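Long-range contact in EST1E (Clostridium proteoclasticum, PDB 2WTM), which hydrolyses ester bonds as a promiscuous feruloyl esterase, consistent with release of ferulic acid from plant cell-wall material in the rumen: residues I6-P20 with V57-D71. Sequence-based numbering, arbitrary orientation.
Sequences IDCDGIKLNAYLDMP and VATLRADMYGHGKSD
With CG of R61 swung anti to its own carbonyl carbon (chi1 -65°) and the chain bent at chi3, the guanidinium folds back across Y16, while N14, its CG opposite the backbone N (chi1 -177°), extends its amide alongside the D63 carboxylate. The backbone beneath is the antiparallel edge of an alpha/beta-hydrolase sheet: strand 11-18, which forms a hairpin with strand 3-8, pairs with strand 58-62, whose other neighbour is the parallel strand 27-33. Y16 and R61 bond both ways through their main chains, as do D18 and T59.

On the face carrying these four side chains, Y16 CG lies over the R61 guanidinium, 3.7 Å above its plane and off-centre, the two planes 27° apart. R61 NH2 continues to D18 OD2 at 2.9 Å, a salt bridge made on the syn side of the carboxylate, while R61 NH1 is held by the S40 carbonyl. A water in the guanidinium plane accepts from R61 NE and also reaches T59 OG1, which bonds N53 of helix 43-54 as well. The other face is apolar, with A15 CB 4.0 Å from L60 CD1.

Beyond A62 the chain leaves the strand and turns back beside residues 12-14. D63 OD1 is bound by S40, and OD2 is gripped from opposite faces of the carboxylate by N14 ND2 and K69 N, which should hold its rotation. S70 OG receives N14 N at 2.8 Å and donates to D63 O, bridging strand and loop. At the loop's end, D71 N bonds K12 O, and K12 N returns a 2.9 Å bond to D71 OD2. The extended K69 crosses the Y16 side chain nearly at right angles, placing NZ in the ring plane, 2.9 Å from Y16 OH.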
# COMPACT_ATOMS: atom_id res chain seq x y z
N ILE A 6 10.29 13.82 -10.51
CA ILE A 6 8.85 13.77 -10.38
C ILE A 6 8.52 13.79 -8.90
O ILE A 6 8.96 12.90 -8.17
CB ILE A 6 8.31 12.51 -11.05
CG1 ILE A 6 8.52 12.58 -12.57
CG2 ILE A 6 6.80 12.38 -10.87
CD1 ILE A 6 8.24 11.32 -13.27
N ASP A 7 7.79 14.80 -8.45
CA ASP A 7 7.47 14.90 -7.03
C ASP A 7 6.44 13.86 -6.69
O ASP A 7 5.49 13.65 -7.43
CB ASP A 7 6.89 16.25 -6.67
CG ASP A 7 7.93 17.36 -6.68
OD1 ASP A 7 8.98 17.22 -6.02
OD2 ASP A 7 7.65 18.39 -7.33
N CYS A 8 6.61 13.26 -5.54
CA CYS A 8 5.62 12.34 -4.97
C CYS A 8 5.49 12.73 -3.53
O CYS A 8 6.22 12.25 -2.70
CB CYS A 8 6.12 10.89 -5.18
SG CYS A 8 4.89 9.62 -4.54
N ASP A 9 4.59 13.69 -3.24
CA ASP A 9 4.45 14.31 -1.94
C ASP A 9 5.83 14.66 -1.46
O ASP A 9 6.53 15.41 -2.19
CB ASP A 9 3.71 13.42 -0.94
CG ASP A 9 2.28 13.19 -1.34
OD1 ASP A 9 1.71 13.92 -2.12
OD2 ASP A 9 1.75 12.17 -0.88
N GLY A 10 6.28 14.21 -0.32
CA GLY A 10 7.64 14.69 0.11
C GLY A 10 8.87 14.10 -0.56
O GLY A 10 10.02 14.42 -0.19
N ILE A 11 8.69 13.26 -1.57
CA ILE A 11 9.78 12.44 -2.09
C ILE A 11 9.98 12.78 -3.56
O ILE A 11 9.08 12.60 -4.38
CB ILE A 11 9.39 10.96 -1.92
CG1 ILE A 11 9.28 10.59 -0.43
CG2 ILE A 11 10.24 9.99 -2.69
CD1 ILE A 11 10.60 10.53 0.30
N LYS A 12 11.18 13.20 -3.92
CA LYS A 12 11.51 13.39 -5.30
C LYS A 12 11.98 12.08 -5.95
O LYS A 12 12.93 11.44 -5.51
CB LYS A 12 12.64 14.42 -5.37
CG LYS A 12 12.19 15.81 -4.98
CD LYS A 12 13.22 16.93 -5.38
CE LYS A 12 12.61 18.34 -5.26
NZ LYS A 12 11.32 18.57 -6.04
N LEU A 13 11.35 11.73 -7.08
CA LEU A 13 11.69 10.55 -7.87
C LEU A 13 12.51 10.95 -9.12
O LEU A 13 12.04 11.70 -9.98
CB LEU A 13 10.39 9.80 -8.29
CG LEU A 13 9.46 9.42 -7.13
CD1 LEU A 13 8.23 8.96 -7.80
CD2 LEU A 13 10.12 8.42 -6.29
N ASN A 14 13.73 10.48 -9.14
CA ASN A 14 14.60 10.68 -10.31
C ASN A 14 14.02 9.91 -11.51
O ASN A 14 13.75 8.73 -11.40
CB ASN A 14 15.95 10.16 -10.04
CG ASN A 14 16.92 10.42 -11.22
OD1 ASN A 14 17.11 11.58 -11.66
ND2 ASN A 14 17.54 9.34 -11.72
N ALA A 15 13.99 10.51 -12.66
CA ALA A 15 13.50 9.80 -13.85
C ALA A 15 14.19 10.26 -15.12
O ALA A 15 14.62 11.42 -15.19
CB ALA A 15 12.06 10.00 -13.96
N TYR A 16 14.21 9.39 -16.12
CA TYR A 16 14.88 9.69 -17.40
C TYR A 16 13.82 9.54 -18.46
O TYR A 16 13.23 8.45 -18.59
CB TYR A 16 16.03 8.68 -17.70
CG TYR A 16 17.08 8.65 -16.59
CD1 TYR A 16 18.12 9.58 -16.56
CD2 TYR A 16 17.04 7.70 -15.61
CE1 TYR A 16 19.08 9.54 -15.57
CE2 TYR A 16 17.97 7.66 -14.60
CZ TYR A 16 18.99 8.59 -14.58
OH TYR A 16 19.96 8.54 -13.61
N LEU A 17 13.58 10.59 -19.25
CA LEU A 17 12.71 10.52 -20.39
C LEU A 17 13.58 10.43 -21.64
O LEU A 17 14.43 11.33 -21.86
CB LEU A 17 11.83 11.77 -20.45
CG LEU A 17 10.89 11.89 -21.65
CD1 LEU A 17 9.91 10.74 -21.81
CD2 LEU A 17 10.15 13.25 -21.52
N ASP A 18 13.40 9.37 -22.42
CA ASP A 18 14.12 9.21 -23.69
C ASP A 18 13.15 9.08 -24.79
O ASP A 18 12.20 8.29 -24.74
CB ASP A 18 15.02 8.00 -23.67
CG ASP A 18 16.21 8.18 -22.77
OD1 ASP A 18 17.27 8.73 -23.22
OD2 ASP A 18 16.09 7.80 -21.59
N MET A 19 13.38 9.89 -25.84
CA MET A 19 12.48 9.94 -26.97
C MET A 19 13.01 9.14 -28.15
O MET A 19 14.20 8.90 -28.23
CB MET A 19 12.30 11.38 -27.44
CG MET A 19 11.67 12.31 -26.38
SD MET A 19 9.98 11.92 -25.87
CE MET A 19 9.03 11.98 -27.30
N PRO A 20 12.12 8.69 -29.03
CA PRO A 20 12.64 8.06 -30.26
C PRO A 20 13.43 9.10 -31.03
O PRO A 20 13.18 10.28 -30.87
CB PRO A 20 11.38 7.64 -31.01
CG PRO A 20 10.35 7.57 -30.01
CD PRO A 20 10.67 8.63 -28.98
N VAL A 57 9.11 4.12 -29.46
CA VAL A 57 8.46 4.22 -28.12
C VAL A 57 9.36 5.03 -27.21
O VAL A 57 10.49 4.66 -26.92
CB VAL A 57 8.12 2.76 -27.58
CG1 VAL A 57 7.51 2.79 -26.15
CG2 VAL A 57 7.15 2.06 -28.49
N ALA A 58 8.80 6.13 -26.73
CA ALA A 58 9.49 6.92 -25.70
C ALA A 58 9.50 6.07 -24.42
O ALA A 58 8.68 5.18 -24.24
CB ALA A 58 8.78 8.16 -25.48
N THR A 59 10.45 6.37 -23.55
CA THR A 59 10.58 5.60 -22.30
C THR A 59 10.73 6.55 -21.15
O THR A 59 11.36 7.62 -21.25
CB THR A 59 11.76 4.64 -22.36
OG1 THR A 59 12.99 5.36 -22.71
CG2 THR A 59 11.45 3.50 -23.37
N LEU A 60 10.19 6.12 -20.00
CA LEU A 60 10.34 6.88 -18.77
C LEU A 60 10.81 5.88 -17.77
O LEU A 60 10.02 5.06 -17.24
CB LEU A 60 9.05 7.60 -18.36
CG LEU A 60 8.99 8.55 -17.15
CD1 LEU A 60 10.01 9.69 -17.36
CD2 LEU A 60 7.62 9.06 -17.01
N ARG A 61 12.12 5.88 -17.53
CA ARG A 61 12.74 5.10 -16.51
C ARG A 61 12.66 5.86 -15.20
O ARG A 61 13.10 7.01 -15.13
CB ARG A 61 14.20 4.76 -16.84
CG ARG A 61 14.46 3.87 -18.06
CD ARG A 61 15.91 3.84 -18.43
NE ARG A 61 16.33 5.14 -18.98
CZ ARG A 61 17.57 5.58 -18.95
NH1 ARG A 61 18.47 4.89 -18.32
NH2 ARG A 61 17.93 6.71 -19.58
N ALA A 62 12.11 5.26 -14.12
CA ALA A 62 11.98 5.98 -12.84
C ALA A 62 12.66 5.18 -11.74
O ALA A 62 12.43 3.94 -11.62
CB ALA A 62 10.47 6.11 -12.51
N ASP A 63 13.48 5.85 -10.95
CA ASP A 63 14.09 5.30 -9.78
C ASP A 63 13.02 5.39 -8.64
O ASP A 63 12.43 6.44 -8.38
CB ASP A 63 15.32 6.11 -9.35
CG ASP A 63 16.51 5.90 -10.26
OD1 ASP A 63 16.55 4.85 -10.93
OD2 ASP A 63 17.41 6.80 -10.20
N MET A 64 12.76 4.26 -8.02
CA MET A 64 11.79 4.18 -6.96
C MET A 64 12.34 4.63 -5.63
O MET A 64 13.52 4.84 -5.44
CB MET A 64 11.28 2.72 -6.87
CG MET A 64 10.68 2.19 -8.22
SD MET A 64 9.06 2.92 -8.48
CE MET A 64 9.42 4.41 -9.46
N TYR A 65 11.45 4.78 -4.66
CA TYR A 65 11.81 5.22 -3.28
C TYR A 65 13.05 4.48 -2.84
O TYR A 65 13.13 3.24 -2.90
CB TYR A 65 10.64 4.89 -2.31
CG TYR A 65 10.86 5.39 -0.91
CD1 TYR A 65 10.11 6.48 -0.40
CD2 TYR A 65 11.74 4.78 -0.06
CE1 TYR A 65 10.28 6.95 0.91
CE2 TYR A 65 11.92 5.24 1.28
CZ TYR A 65 11.21 6.33 1.71
OH TYR A 65 11.29 6.78 2.99
N GLY A 66 14.03 5.22 -2.36
CA GLY A 66 15.19 4.60 -1.74
C GLY A 66 16.20 3.95 -2.67
O GLY A 66 17.10 3.23 -2.19
N HIS A 67 16.07 4.23 -3.99
CA HIS A 67 16.84 3.60 -5.03
C HIS A 67 17.38 4.64 -5.95
O HIS A 67 16.83 5.74 -6.12
CB HIS A 67 15.98 2.61 -5.79
CG HIS A 67 15.74 1.34 -5.02
ND1 HIS A 67 14.94 1.30 -3.89
CD2 HIS A 67 16.23 0.10 -5.19
CE1 HIS A 67 14.96 0.07 -3.41
NE2 HIS A 67 15.71 -0.69 -4.20
N GLY A 68 18.54 4.30 -6.51
CA GLY A 68 19.09 5.15 -7.55
C GLY A 68 19.27 6.56 -7.04
O GLY A 68 19.78 6.73 -5.92
N LYS A 69 18.84 7.54 -7.81
CA LYS A 69 18.99 8.94 -7.40
C LYS A 69 17.74 9.53 -6.83
O LYS A 69 17.59 10.76 -6.78
CB LYS A 69 19.50 9.82 -8.57
CG LYS A 69 20.78 9.33 -9.23
CD LYS A 69 20.92 9.90 -10.62
CE LYS A 69 22.15 9.40 -11.40
NZ LYS A 69 22.24 10.07 -12.79
N SER A 70 16.81 8.67 -6.40
CA SER A 70 15.62 9.18 -5.77
C SER A 70 15.80 9.41 -4.28
O SER A 70 16.76 8.97 -3.71
CB SER A 70 14.43 8.27 -6.04
OG SER A 70 14.08 8.31 -7.40
N ASP A 71 14.88 10.19 -3.68
CA ASP A 71 14.85 10.41 -2.24
C ASP A 71 14.50 9.08 -1.51
O ASP A 71 14.02 8.14 -2.14
CB ASP A 71 13.83 11.48 -1.85
CG ASP A 71 14.28 12.92 -2.24
OD1 ASP A 71 15.53 13.09 -2.39
OD2 ASP A 71 13.42 13.82 -2.26
O HOH W 1 12.35 14.17 0.50
O HOH W 2 14.20 6.45 -20.55
O HOH W 3 19.58 6.34 -11.97